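Local coordinates for Ras-3 from Cryphonectria parasitica (Cryphonectria parasitica, PDB 4KU4), which is a Ras-family small G protein of the P-loop NTPase clan, modelled here with guanosine-5'-diphosphate and magnesium, at residues A[48-52]-A[64-70]; A[53-57]-A[183-187]; A[86-90]-A[189-193]. All coordinates share one frame; numbering follows the deposited sequence. Where two conformers were deposited one is given.

How the contacts relate
From the N terminus, contact 1 comes first: it closes the short loop of the hairpin made by strands 50-57 and 60-67, at the edge of the six-stranded sheet. Contact 2 starts on the same strand, inside that hairpin, and runs to helix 182-196, so contacts 1 and 2 cross along the chain. Contact 3 opens only after contact 1 has ended and links strand 88-94 to the next part of the same helix; it crosses contact 2 and stands in series with contact 1. Together they tie the edge hairpin and a central strand to the C-terminal helix, with L64, I57 and V190 meeting where the three adjoin.

Contact 1 (A[48-52]-A[64-70]); sequences EDSYR and LEILDTA. With MG (magnesium ion), chain E.
Y51 and I66 face each other as the hydrogen-bonded pair of an antiparallel beta hairpin, strands 50-57 and 60-67 at the edge of the Ras-type sheet. I66 N bonds Y51 O at 2.7 Å and Y51 N bonds I66 O at 2.9 Å. S50 with L67 and R52 with E65 form the flanking non-hydrogen-bonded pairs. Beyond L67 the ladder loosens, leaving a weak 3.4 Å bond from D68 N to D49 O. There the bent chain of E48 lays CG against D68, crossing that side chain at about a right angle, and a water joins E48 OE1 to A70 O.

On the face of Y51 and I66, the tyrosine ring presents its edge to D68, Y51 CE2 lying 3.9 Å from D68 CB. A first torsion of -170° swings the D68 carboxylate alongside the ring. A water joins D68 OD2, Y51 OH and D49 N, and T28 also bonds OD2; the D68 side chain lies about 5 Å from guanosine-5'-diphosphate and about 4 Å from a magnesium ion there. On the face of S50, R52 and E65, another water links S50 OG, R52 NH1 and E65 OE1.

The D49 side chain leaves the backbone on the side away from 64-70. Its OD1 is held by Y43 OH, while D49 OD2 binds a different magnesium ion at 2.2 Å, with five waters completing six ligands.

Contact 2 (A[53-57]-A[183-187]); sequences RQCVI and EEAFF
The ring of F187 is the hydrophobic centre of this contact, lying between I57 of edge strand 50-57 and E183 of its own helix. I57 CG1 sits almost exactly over one face, 3.8 Å from the centroid of the F187 ring and 7° off the normal, a close CH-pi contact. CD1 of I57 extends from there across the same face to F187 CD1. Against the opposite face lies E183 CB, so both faces have a neighbour, the second only near the rim. C55 approaches more obliquely: its SG is 3.8 Å from F187 CE1, giving a sulfur-aromatic contact. L64 of strand 60-67 also packs on F187 and extends the apolar patch to the next strand.

Toward the partly exposed side the packing gives way to a polar bridge. R53 bends at its second torsion and brings the end of its guanidinium to E183, where R53 NH1 and NH2 each bond E183 OE2 at 2.8 Å. Both nitrogens meet this one oxygen from the same face of the carboxylate, well above its plane, while OE2 itself lies in the guanidinium plane. The two planes are 47° apart, and the grip is end-on to a single oxygen. R53 NE bonds Q54 O and NH2 also reaches L34 O, which together restrain the rotation of the guanidinium. F187 CZ approaches one guanidinium face more distantly, at 4.3 Å from R53 NH2.

The axes of the two short segments stand at 82°, an arrangement in which the C-terminal helix packs across the edge hairpin of the Ras-type alpha/beta fold.

Contact 3 (A[86-90]-A[189-193]); sequences NELFV and VVRAD
Helix-on-sheet packing of the Ras-type alpha/beta fold brings strand 88-94 against the C-terminal helix 182-196, with L88 set between V189, V190 and D193. The L88 side chain spreads along the helix surface: L88 CB lies 3.9 Å from V189 CG2, and L88 CD1 is 4.0 Å from V190 CG2. Its other methyl, CD2, rests 3.9 Å from V189 O and also approaches D193 CB. V189 O accepts the helical bond from D193 N, so the leucine packs against a carbonyl already engaged by the helix. V189 CG1 touches F89 O. With CG anti to the carbonyl carbon (chi1 -48°), L88 directs its branches at the helix.

Just before the strand the contact becomes polar. E87 OE2 and D193 OD2 approach to 3.0 Å, two acceptors without a hydrogen bond, their carboxylate planes 72° apart. D15 is also close to E87 OE1, and R196 is only a long, weak partner of D193 OD1; such crowding of like charges may raise the pKa of one of them.

V190 also packs on L64 and V189 on V141, so the helix reaches from strand 60-67 to strand 140-145 across one side of the sheet, while F89, on the other side of its strand, packs on A18 and V140.

Contact 1 (A[48-52]-A[64-70])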
ATOM      1  N   GLU A  48      12.608 -10.066  -3.448  1.00 13.32           N
ATOM      2  CA  GLU A  48      11.316  -9.860  -2.779  1.00 14.97           C
ATOM      3  C   GLU A  48      10.374 -11.041  -2.861  1.00 15.35           C
ATOM      4  O   GLU A  48      10.362 -11.774  -3.845  1.00 14.24           O
ATOM      5  CB  GLU A  48      10.588  -8.647  -3.360  1.00 12.65           C
ATOM      6  CG  GLU A  48      11.150  -7.333  -2.908  1.00 22.07           C
ATOM      7  CD  GLU A  48      12.435  -6.983  -3.611  1.00 29.31           C
ATOM      8  OE1 GLU A  48      12.644  -7.455  -4.765  1.00 23.05           O
ATOM      9  OE2 GLU A  48      13.234  -6.239  -3.002  1.00 25.95           O
ATOM     10  N   ASP A  49       9.553 -11.201  -1.828  1.00 17.89           N
ATOM     11  CA  ASP A  49       8.582 -12.284  -1.810  1.00 13.45           C
ATOM     12  C   ASP A  49       7.177 -11.755  -2.012  1.00 12.65           C
ATOM     13  O   ASP A  49       6.941 -10.545  -1.967  1.00 10.59           O
ATOM     14  CB  ASP A  49       8.561 -12.984  -0.434  1.00 19.51           C
ATOM     15  CG  ASP A  49       9.836 -13.768  -0.139  1.00 24.20           C
ATOM     16  OD1 ASP A  49       9.907 -14.372   0.955  1.00 17.80           O
ATOM     17  OD2 ASP A  49      10.767 -13.786  -0.977  1.00 26.75           O
ATOM     18  N   SER A  50       6.260 -12.681  -2.291  1.00  8.40           N
ATOM     19  CA  SER A  50       4.840 -12.382  -2.294  1.00 13.00           C
ATOM     20  C   SER A  50       4.461 -12.884  -0.901  1.00 14.64           C
ATOM     21  O   SER A  50       4.987 -13.905  -0.447  1.00 12.07           O
ATOM     22  CB  SER A  50       4.094 -13.149  -3.367  1.00 16.57           C
ATOM     23  OG  SER A  50       2.737 -13.329  -3.020  1.00 22.38           O
ATOM     24  N   TYR A  51       3.570 -12.174  -0.220  1.00  9.96           N
ATOM     25  CA  TYR A  51       3.190 -12.524   1.152  1.00 13.23           C
ATOM     26  C   TYR A  51       1.689 -12.721   1.254  1.00  9.26           C
ATOM     27  O   TYR A  51       0.934 -12.188   0.447  1.00  8.36           O
ATOM     28  CB  TYR A  51       3.626 -11.421   2.126  1.00  9.60           C
ATOM     29  CG  TYR A  51       5.114 -11.230   2.240  1.00 10.18           C
ATOM     30  CD1 TYR A  51       5.848 -11.920   3.196  1.00 13.38           C
ATOM     31  CD2 TYR A  51       5.788 -10.348   1.395  1.00 11.43           C
ATOM     32  CE1 TYR A  51       7.213 -11.754   3.309  1.00 15.14           C
ATOM     33  CE2 TYR A  51       7.158 -10.175   1.498  1.00 13.78           C
ATOM     34  CZ  TYR A  51       7.864 -10.876   2.454  1.00 14.92           C
ATOM     35  OH  TYR A  51       9.215 -10.703   2.574  1.00 14.76           O
ATOM     36  N   ARG A  52       1.242 -13.483   2.252  1.00  9.49           N
ATOM     37  CA  ARG A  52      -0.181 -13.749   2.409  1.00  8.69           C
ATOM     38  C   ARG A  52      -0.668 -13.414   3.810  1.00  8.69           C
ATOM     39  O   ARG A  52       0.029 -13.646   4.807  1.00  7.61           O
ATOM     40  CB  ARG A  52      -0.490 -15.223   2.118  1.00  7.22           C
ATOM     41  CG  ARG A  52      -0.270 -15.654   0.675  1.00  7.11           C
ATOM     42  CD  ARG A  52      -0.271 -17.174   0.546  1.00 13.04           C
ATOM     43  NE  ARG A  52       0.723 -17.787   1.423  1.00 11.74           N
ATOM     44  CZ  ARG A  52       2.018 -17.912   1.162  1.00 13.90           C
ATOM     45  NH1 ARG A  52       2.547 -17.460   0.018  1.00 12.91           N
ATOM     46  NH2 ARG A  52       2.798 -18.489   2.064  1.00 12.75           N
ATOM     47  N   LEU A  64      -5.493 -12.088   1.545  1.00  8.02           N
ATOM     48  CA  LEU A  64      -4.776 -11.085   0.781  1.00 10.07           C
ATOM     49  C   LEU A  64      -3.454 -11.675   0.306  1.00  8.37           C
ATOM     50  O   LEU A  64      -2.752 -12.336   1.066  1.00  9.43           O
ATOM     51  CB  LEU A  64      -4.517  -9.857   1.648  1.00  7.82           C
ATOM     52  CG  LEU A  64      -5.689  -9.341   2.493  1.00 13.87           C
ATOM     53  CD1 LEU A  64      -5.313  -8.084   3.298  1.00 10.48           C
ATOM     54  CD2 LEU A  64      -6.891  -9.067   1.597  1.00 14.32           C
ATOM     55  N   GLU A  65      -3.133 -11.455  -0.965  1.00  6.31           N
ATOM     56  CA  GLU A  65      -1.824 -11.806  -1.493  1.00 10.06           C
ATOM     57  C   GLU A  65      -1.142 -10.484  -1.818  1.00  7.73           C
ATOM     58  O   GLU A  65      -1.631  -9.709  -2.640  1.00 11.74           O
ATOM     59  CB  GLU A  65      -1.957 -12.685  -2.742  1.00 11.22           C
ATOM     60  CG  GLU A  65      -0.632 -13.200  -3.303  1.00 15.19           C
ATOM     61  CD  GLU A  65      -0.842 -14.400  -4.200  1.00 20.53           C
ATOM     62  OE1 GLU A  65      -0.371 -15.502  -3.840  1.00 19.23           O
ATOM     63  OE2 GLU A  65      -1.500 -14.249  -5.252  1.00 20.89           O
ATOM     64  N   ILE A  66      -0.021 -10.219  -1.158  1.00  7.94           N
ATOM     65  CA  ILE A  66       0.624  -8.916  -1.292  1.00  7.75           C
ATOM     66  C   ILE A  66       1.955  -9.060  -2.009  1.00 12.16           C
ATOM     67  O   ILE A  66       2.859  -9.744  -1.536  1.00 10.15           O
ATOM     68  CB  ILE A  66       0.834  -8.259   0.094  1.00 12.70           C
ATOM     69  CG1 ILE A  66      -0.513  -8.053   0.783  1.00 15.23           C
ATOM     70  CG2 ILE A  66       1.532  -6.920  -0.037  1.00  8.34           C
ATOM     71  CD1 ILE A  66      -0.547  -8.586   2.170  1.00 14.70           C
ATOM     72  N   LEU A  67       2.050  -8.412  -3.166  1.00  7.25           N
ATOM     73  CA  LEU A  67       3.290  -8.341  -3.919  1.00 10.23           C
ATOM     74  C   LEU A  67       4.221  -7.250  -3.385  1.00  9.54           C
ATOM     75  O   LEU A  67       3.959  -6.062  -3.531  1.00  8.38           O
ATOM     76  CB  LEU A  67       2.988  -8.109  -5.403  1.00  8.35           C
ATOM     77  CG  LEU A  67       4.213  -8.192  -6.311  1.00 11.37           C
ATOM     78  CD1 LEU A  67       4.740  -9.608  -6.393  1.00 20.29           C
ATOM     79  CD2 LEU A  67       3.884  -7.654  -7.696  1.00 20.52           C
ATOM     80  N   ASP A  68       5.308  -7.664  -2.743  1.00 11.08           N
ATOM     81  CA  ASP A  68       6.338  -6.732  -2.319  1.00 12.39           C
ATOM     82  C   ASP A  68       7.170  -6.496  -3.569  1.00 12.76           C
ATOM     83  O   ASP A  68       7.279  -7.389  -4.418  1.00 11.05           O
ATOM     84  CB  ASP A  68       7.180  -7.357  -1.192  1.00  9.01           C
ATOM     85  CG  ASP A  68       8.118  -6.361  -0.524  1.00 11.14           C
ATOM     86  OD1 ASP A  68       8.002  -5.150  -0.782  1.00 11.46           O
ATOM     87  OD2 ASP A  68       8.974  -6.789   0.278  1.00 11.67           O
ATOM     88  N   THR A  69       7.706  -5.289  -3.713  1.00 10.98           N
ATOM     89  CA  THR A  69       8.407  -4.910  -4.938  1.00 11.52           C
ATOM     90  C   THR A  69       9.677  -4.140  -4.640  1.00 16.94           C
ATOM     91  O   THR A  69       9.854  -3.577  -3.566  1.00 11.72           O
ATOM     92  CB  THR A  69       7.544  -4.016  -5.852  1.00 12.12           C
ATOM     93  OG1 THR A  69       7.259  -2.777  -5.183  1.00 13.03           O
ATOM     94  CG2 THR A  69       6.226  -4.712  -6.239  1.00  8.94           C
ATOM     95  N   ALA A  70      10.554  -4.097  -5.635  1.00 17.81           N
ATOM     96  CA  ALA A  70      11.800  -3.365  -5.534  1.00 17.84           C
ATOM     97  C   ALA A  70      12.563  -3.566  -6.833  1.00 23.58           C
ATOM     98  O   ALA A  70      12.478  -4.636  -7.433  1.00 25.19           O
ATOM     99  CB  ALA A  70      12.611  -3.861  -4.368  1.00 24.81           C
TER
HETATM  100 MG    MG E 303      11.491 -15.626  -1.997  1.00 23.10          MG
HETATM  101  O   HOH W   1      10.601  -7.108  -6.837  1.00 35.76           O
HETATM  102  O   HOH W   2      11.384 -14.635  -3.891  1.00 19.04           O
HETATM  103  O   HOH W   3      10.166  -9.041   0.415  1.00 10.40           O
HETATM  104  O   HOH W   4       1.680 -16.026  -2.231  1.00 16.73           O
HETATM  105  O   HOH W   5      12.826 -17.198  -2.867  1.00 26.20           O
HETATM  106  O   HOH W   6      13.312 -14.674  -1.658  1.00 26.01           O
HETATM  107  O   HOH W   7      12.211 -16.656  -0.436  1.00 30.62           O
HETATM  108  O   HOH W   8       9.651 -16.873  -2.253  1.00 24.58           O

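Contact 2 (A[53-57]-A[183-187])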
ATOM      1  N   ARG A  53      -1.880 -12.887   3.879  1.00  8.08           N
ATOM      2  CA  ARG A  53      -2.566 -12.691   5.153  1.00 11.19           C
ATOM      3  C   ARG A  53      -3.993 -13.231   5.054  1.00 10.20           C
ATOM      4  O   ARG A  53      -4.812 -12.728   4.282  1.00 10.34           O
ATOM      5  CB  ARG A  53      -2.584 -11.205   5.535  1.00 10.87           C
ATOM      6  CG  ARG A  53      -3.491 -10.872   6.747  1.00 11.17           C
ATOM      7  CD  ARG A  53      -2.878 -11.296   8.078  1.00 13.74           C
ATOM      8  NE  ARG A  53      -3.841 -11.174   9.176  1.00 14.86           N
ATOM      9  CZ  ARG A  53      -3.981 -10.099   9.948  1.00 22.10           C
ATOM     10  NH1 ARG A  53      -4.897 -10.086  10.903  1.00 13.18           N
ATOM     11  NH2 ARG A  53      -3.217  -9.034   9.770  1.00  9.94           N
ATOM     12  N   GLN A  54      -4.280 -14.282   5.816  1.00 10.82           N
ATOM     13  CA  GLN A  54      -5.652 -14.709   6.003  1.00  9.00           C
ATOM     14  C   GLN A  54      -6.183 -13.868   7.145  1.00 13.96           C
ATOM     15  O   GLN A  54      -5.499 -13.696   8.164  1.00 12.27           O
ATOM     16  CB  GLN A  54      -5.719 -16.195   6.368  1.00 11.11           C
ATOM     17  CG  GLN A  54      -5.270 -17.104   5.247  1.00  8.49           C
ATOM     18  CD  GLN A  54      -5.570 -18.572   5.522  1.00 13.44           C
ATOM     19  OE1 GLN A  54      -4.798 -19.268   6.184  1.00 12.17           O
ATOM     20  NE2 GLN A  54      -6.692 -19.047   4.999  1.00 13.51           N
ATOM     21  N   CYS A  55      -7.376 -13.317   6.960  1.00  9.16           N
ATOM     22  CA  CYS A  55      -7.970 -12.444   7.966  1.00  6.04           C
ATOM     23  C   CYS A  55      -9.472 -12.403   7.775  1.00 16.34           C
ATOM     24  O   CYS A  55     -10.013 -12.995   6.838  1.00 10.87           O
ATOM     25  CB  CYS A  55      -7.391 -11.019   7.843  1.00 10.42           C
ATOM     26  SG  CYS A  55      -7.445 -10.322   6.153  1.00 15.98           S
ATOM     27  N   VAL A  56     -10.141 -11.715   8.693  1.00 13.24           N
ATOM     28  CA  VAL A  56     -11.545 -11.383   8.542  1.00 11.28           C
ATOM     29  C   VAL A  56     -11.637  -9.861   8.527  1.00 12.04           C
ATOM     30  O   VAL A  56     -11.269  -9.205   9.501  1.00 11.34           O
ATOM     31  CB  VAL A  56     -12.390 -11.921   9.715  1.00 13.98           C
ATOM     32  CG1 VAL A  56     -13.861 -11.637   9.469  1.00 13.41           C
ATOM     33  CG2 VAL A  56     -12.166 -13.413   9.887  1.00 12.55           C
ATOM     34  N   ILE A  57     -12.088  -9.308   7.404  1.00  8.21           N
ATOM     35  CA  ILE A  57     -12.255  -7.872   7.272  1.00  7.98           C
ATOM     36  C   ILE A  57     -13.739  -7.527   7.309  1.00  9.03           C
ATOM     37  O   ILE A  57     -14.512  -7.929   6.434  1.00  8.89           O
ATOM     38  CB  ILE A  57     -11.630  -7.350   5.948  1.00 10.50           C
ATOM     39  CG1 ILE A  57     -10.141  -7.690   5.889  1.00  9.97           C
ATOM     40  CG2 ILE A  57     -11.819  -5.861   5.837  1.00 11.33           C
ATOM     41  CD1 ILE A  57      -9.505  -7.595   4.440  1.00  9.76           C
ATOM     42  N   GLU A 183      -2.810  -2.689   9.848  1.00  9.53           N
ATOM     43  CA  GLU A 183      -3.995  -3.364   9.307  1.00 11.10           C
ATOM     44  C   GLU A 183      -4.985  -2.379   8.668  1.00  9.53           C
ATOM     45  O   GLU A 183      -5.545  -2.651   7.607  1.00  7.52           O
ATOM     46  CB  GLU A 183      -4.703  -4.239  10.365  1.00 11.52           C
ATOM     47  CG  GLU A 183      -3.968  -5.525  10.679  1.00 16.59           C
ATOM     48  CD  GLU A 183      -4.744  -6.430  11.618  1.00 21.47           C
ATOM     49  OE1 GLU A 183      -5.829  -6.027  12.097  1.00 20.83           O
ATOM     50  OE2 GLU A 183      -4.248  -7.545  11.884  1.00 20.06           O
ATOM     51  N   GLU A 184      -5.208  -1.235   9.312  1.00  8.53           N
ATOM     52  CA  GLU A 184      -6.114  -0.234   8.760  1.00 12.67           C
ATOM     53  C   GLU A 184      -5.688   0.161   7.348  1.00 11.88           C
ATOM     54  O   GLU A 184      -6.516   0.316   6.458  1.00  9.32           O
ATOM     55  CB  GLU A 184      -6.167   0.999   9.662  1.00 13.72           C
ATOM     56  CG  GLU A 184      -7.027   0.793  10.908  1.00 19.60           C
ATOM     57  CD  GLU A 184      -6.372  -0.042  12.000  0.53 25.12           C
ATOM     58  OE1 GLU A 184      -5.195  -0.463  11.886  0.53 18.57           O
ATOM     59  OE2 GLU A 184      -7.069  -0.291  13.002  0.53 29.59           O
ATOM     60  N   ALA A 185      -4.386   0.301   7.142  1.00 11.80           N
ATOM     61  CA  ALA A 185      -3.879   0.735   5.848  1.00 11.60           C
ATOM     62  C   ALA A 185      -4.195  -0.286   4.755  1.00  7.86           C
ATOM     63  O   ALA A 185      -4.794   0.062   3.739  1.00 12.05           O
ATOM     64  CB  ALA A 185      -2.409   0.976   5.931  1.00  7.01           C
ATOM     65  N   PHE A 186      -3.781  -1.537   4.957  1.00  6.84           N
ATOM     66  CA  PHE A 186      -4.035  -2.587   3.972  1.00  9.10           C
ATOM     67  C   PHE A 186      -5.522  -2.871   3.778  1.00  8.02           C
ATOM     68  O   PHE A 186      -5.980  -3.049   2.649  1.00  9.91           O
ATOM     69  CB  PHE A 186      -3.334  -3.896   4.359  1.00  9.46           C
ATOM     70  CG  PHE A 186      -1.853  -3.894   4.112  1.00  7.47           C
ATOM     71  CD1 PHE A 186      -1.347  -4.265   2.873  1.00 12.16           C
ATOM     72  CD2 PHE A 186      -0.959  -3.560   5.121  1.00  8.69           C
ATOM     73  CE1 PHE A 186       0.005  -4.278   2.636  1.00 12.41           C
ATOM     74  CE2 PHE A 186       0.407  -3.580   4.881  1.00 12.76           C
ATOM     75  CZ  PHE A 186       0.885  -3.936   3.631  1.00 11.33           C
ATOM     76  N   PHE A 187      -6.276  -2.946   4.875  1.00  6.36           N
ATOM     77  CA  PHE A 187      -7.688  -3.274   4.748  1.00 10.28           C
ATOM     78  C   PHE A 187      -8.481  -2.139   4.091  1.00 10.53           C
ATOM     79  O   PHE A 187      -9.566  -2.360   3.566  1.00  9.82           O
ATOM     80  CB  PHE A 187      -8.304  -3.607   6.110  1.00 12.66           C
ATOM     81  CG  PHE A 187      -7.711  -4.808   6.781  1.00 12.80           C
ATOM     82  CD1 PHE A 187      -6.778  -5.612   6.143  1.00 11.42           C
ATOM     83  CD2 PHE A 187      -8.101  -5.139   8.064  1.00 13.98           C
ATOM     84  CE1 PHE A 187      -6.242  -6.720   6.775  1.00 14.60           C
ATOM     85  CE2 PHE A 187      -7.569  -6.245   8.704  1.00 12.54           C
ATOM     86  CZ  PHE A 187      -6.643  -7.040   8.055  1.00 14.56           C
TER

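Contact 3 (A[86-90]-A[189-193])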
ATOM      1  N   ASN A  86      -2.205  -6.792 -10.437  1.00 15.65           N
ATOM      2  CA  ASN A  86      -2.822  -6.566  -9.129  1.00 10.97           C
ATOM      3  C   ASN A  86      -4.080  -5.692  -9.213  1.00 15.42           C
ATOM      4  O   ASN A  86      -4.231  -4.888 -10.134  1.00 14.31           O
ATOM      5  CB  ASN A  86      -1.808  -5.985  -8.139  1.00 13.16           C
ATOM      6  CG  ASN A  86      -0.789  -7.003  -7.691  1.00 14.67           C
ATOM      7  OD1 ASN A  86      -1.025  -7.772  -6.748  1.00 19.66           O
ATOM      8  ND2 ASN A  86       0.355  -7.011  -8.347  1.00 11.83           N
ATOM      9  N   GLU A  87      -4.980  -5.852  -8.243  1.00 10.64           N
ATOM     10  CA  GLU A  87      -6.262  -5.148  -8.228  1.00 13.12           C
ATOM     11  C   GLU A  87      -6.216  -3.890  -7.354  1.00 13.00           C
ATOM     12  O   GLU A  87      -6.829  -2.873  -7.676  1.00 13.05           O
ATOM     13  CB  GLU A  87      -7.386  -6.091  -7.737  1.00 11.83           C
ATOM     14  CG  GLU A  87      -8.527  -5.389  -6.967  1.00 28.29           C
ATOM     15  CD  GLU A  87      -9.609  -6.328  -6.366  1.00 35.99           C
ATOM     16  OE1 GLU A  87      -9.297  -7.192  -5.493  1.00 28.91           O
ATOM     17  OE2 GLU A  87     -10.797  -6.164  -6.741  1.00 29.99           O
ATOM     18  N   LEU A  88      -5.485  -3.972  -6.246  1.00  9.05           N
ATOM     19  CA  LEU A  88      -5.476  -2.916  -5.253  1.00  9.16           C
ATOM     20  C   LEU A  88      -4.037  -2.531  -4.979  1.00  9.66           C
ATOM     21  O   LEU A  88      -3.132  -3.339  -5.170  1.00 10.23           O
ATOM     22  CB  LEU A  88      -6.126  -3.401  -3.962  1.00  7.95           C
ATOM     23  CG  LEU A  88      -7.472  -4.109  -4.111  1.00  9.27           C
ATOM     24  CD1 LEU A  88      -7.870  -4.835  -2.824  1.00 16.86           C
ATOM     25  CD2 LEU A  88      -8.568  -3.129  -4.548  1.00 11.95           C
ATOM     26  N   PHE A  89      -3.834  -1.306  -4.504  1.00  7.10           N
ATOM     27  CA  PHE A  89      -2.503  -0.745  -4.375  1.00  7.58           C
ATOM     28  C   PHE A  89      -2.239   0.017  -3.092  1.00 11.50           C
ATOM     29  O   PHE A  89      -3.050   0.826  -2.641  1.00  8.43           O
ATOM     30  CB  PHE A  89      -2.207   0.157  -5.580  1.00  7.30           C
ATOM     31  CG  PHE A  89      -2.220  -0.577  -6.885  1.00 14.70           C
ATOM     32  CD1 PHE A  89      -1.059  -1.152  -7.379  1.00 13.33           C
ATOM     33  CD2 PHE A  89      -3.398  -0.732  -7.595  1.00 13.19           C
ATOM     34  CE1 PHE A  89      -1.059  -1.850  -8.572  1.00 15.09           C
ATOM     35  CE2 PHE A  89      -3.409  -1.428  -8.795  1.00 15.12           C
ATOM     36  CZ  PHE A  89      -2.231  -1.996  -9.278  1.00 15.41           C
ATOM     37  N   VAL A  90      -1.077  -0.254  -2.518  1.00  6.98           N
ATOM     38  CA  VAL A  90      -0.599   0.464  -1.363  1.00  7.37           C
ATOM     39  C   VAL A  90       0.668   1.185  -1.795  1.00  9.86           C
ATOM     40  O   VAL A  90       1.689   0.549  -2.069  1.00  9.29           O
ATOM     41  CB  VAL A  90      -0.295  -0.500  -0.220  1.00  6.59           C
ATOM     42  CG1 VAL A  90       0.233   0.261   0.997  1.00 10.96           C
ATOM     43  CG2 VAL A  90      -1.555  -1.316   0.138  1.00 10.67           C
ATOM     44  N   VAL A 189      -8.167  -0.575   1.327  1.00  8.67           N
ATOM     45  CA  VAL A 189      -8.459  -0.694  -0.095  1.00  7.52           C
ATOM     46  C   VAL A 189      -9.448  -1.817  -0.365  1.00 10.04           C
ATOM     47  O   VAL A 189     -10.220  -1.762  -1.325  1.00 10.45           O
ATOM     48  CB  VAL A 189      -7.187  -0.858  -0.938  1.00 11.27           C
ATOM     49  CG1 VAL A 189      -6.492   0.504  -1.104  1.00  9.24           C
ATOM     50  CG2 VAL A 189      -6.253  -1.881  -0.329  1.00 12.24           C
ATOM     51  N   VAL A 190      -9.439  -2.832   0.489  1.00  7.80           N
ATOM     52  CA  VAL A 190     -10.460  -3.869   0.405  1.00 12.21           C
ATOM     53  C   VAL A 190     -11.826  -3.276   0.753  1.00 10.80           C
ATOM     54  O   VAL A 190     -12.817  -3.529   0.063  1.00 11.47           O
ATOM     55  CB  VAL A 190     -10.176  -5.036   1.368  1.00 10.06           C
ATOM     56  CG1 VAL A 190     -11.368  -6.020   1.361  1.00 11.78           C
ATOM     57  CG2 VAL A 190      -8.845  -5.727   0.998  1.00 10.61           C
ATOM     58  N   ARG A 191     -11.857  -2.491   1.825  1.00  8.98           N
ATOM     59  CA  ARG A 191     -13.076  -1.828   2.275  1.00 11.34           C
ATOM     60  C   ARG A 191     -13.623  -0.916   1.189  1.00 12.22           C
ATOM     61  O   ARG A 191     -14.833  -0.868   0.964  1.00 13.73           O
ATOM     62  CB  ARG A 191     -12.817  -1.049   3.560  1.00 13.85           C
ATOM     63  CG  ARG A 191     -12.680  -1.950   4.775  1.00 11.44           C
ATOM     64  CD  ARG A 191     -12.337  -1.211   6.044  1.00 13.90           C
ATOM     65  NE  ARG A 191     -12.366  -2.132   7.179  1.00 10.87           N
ATOM     66  CZ  ARG A 191     -11.430  -2.212   8.117  1.00  9.83           C
ATOM     67  NH1 ARG A 191     -10.377  -1.417   8.073  1.00 18.70           N
ATOM     68  NH2 ARG A 191     -11.550  -3.099   9.108  1.00 16.40           N
ATOM     69  N   ALA A 192     -12.730  -0.212   0.495  1.00 10.97           N
ATOM     70  CA  ALA A 192     -13.154   0.692  -0.571  1.00 12.69           C
ATOM     71  C   ALA A 192     -13.757  -0.072  -1.752  1.00 18.02           C
ATOM     72  O   ALA A 192     -14.780   0.330  -2.308  1.00 17.67           O
ATOM     73  CB  ALA A 192     -11.986   1.561  -1.034  1.00 13.24           C
ATOM     74  N   ASP A 193     -13.121  -1.176  -2.127  1.00 13.01           N
ATOM     75  CA  ASP A 193     -13.604  -2.015  -3.222  1.00 15.70           C
ATOM     76  C   ASP A 193     -15.018  -2.506  -2.929  1.00 19.16           C
ATOM     77  O   ASP A 193     -15.882  -2.506  -3.800  1.00 18.17           O
ATOM     78  CB  ASP A 193     -12.659  -3.201  -3.443  1.00 15.06           C
ATOM     79  CG  ASP A 193     -13.039  -4.034  -4.646  1.00 29.18           C
ATOM     80  OD1 ASP A 193     -13.606  -3.471  -5.609  1.00 29.60           O
ATOM     81  OD2 ASP A 193     -12.758  -5.252  -4.633  1.00 22.99           O
TER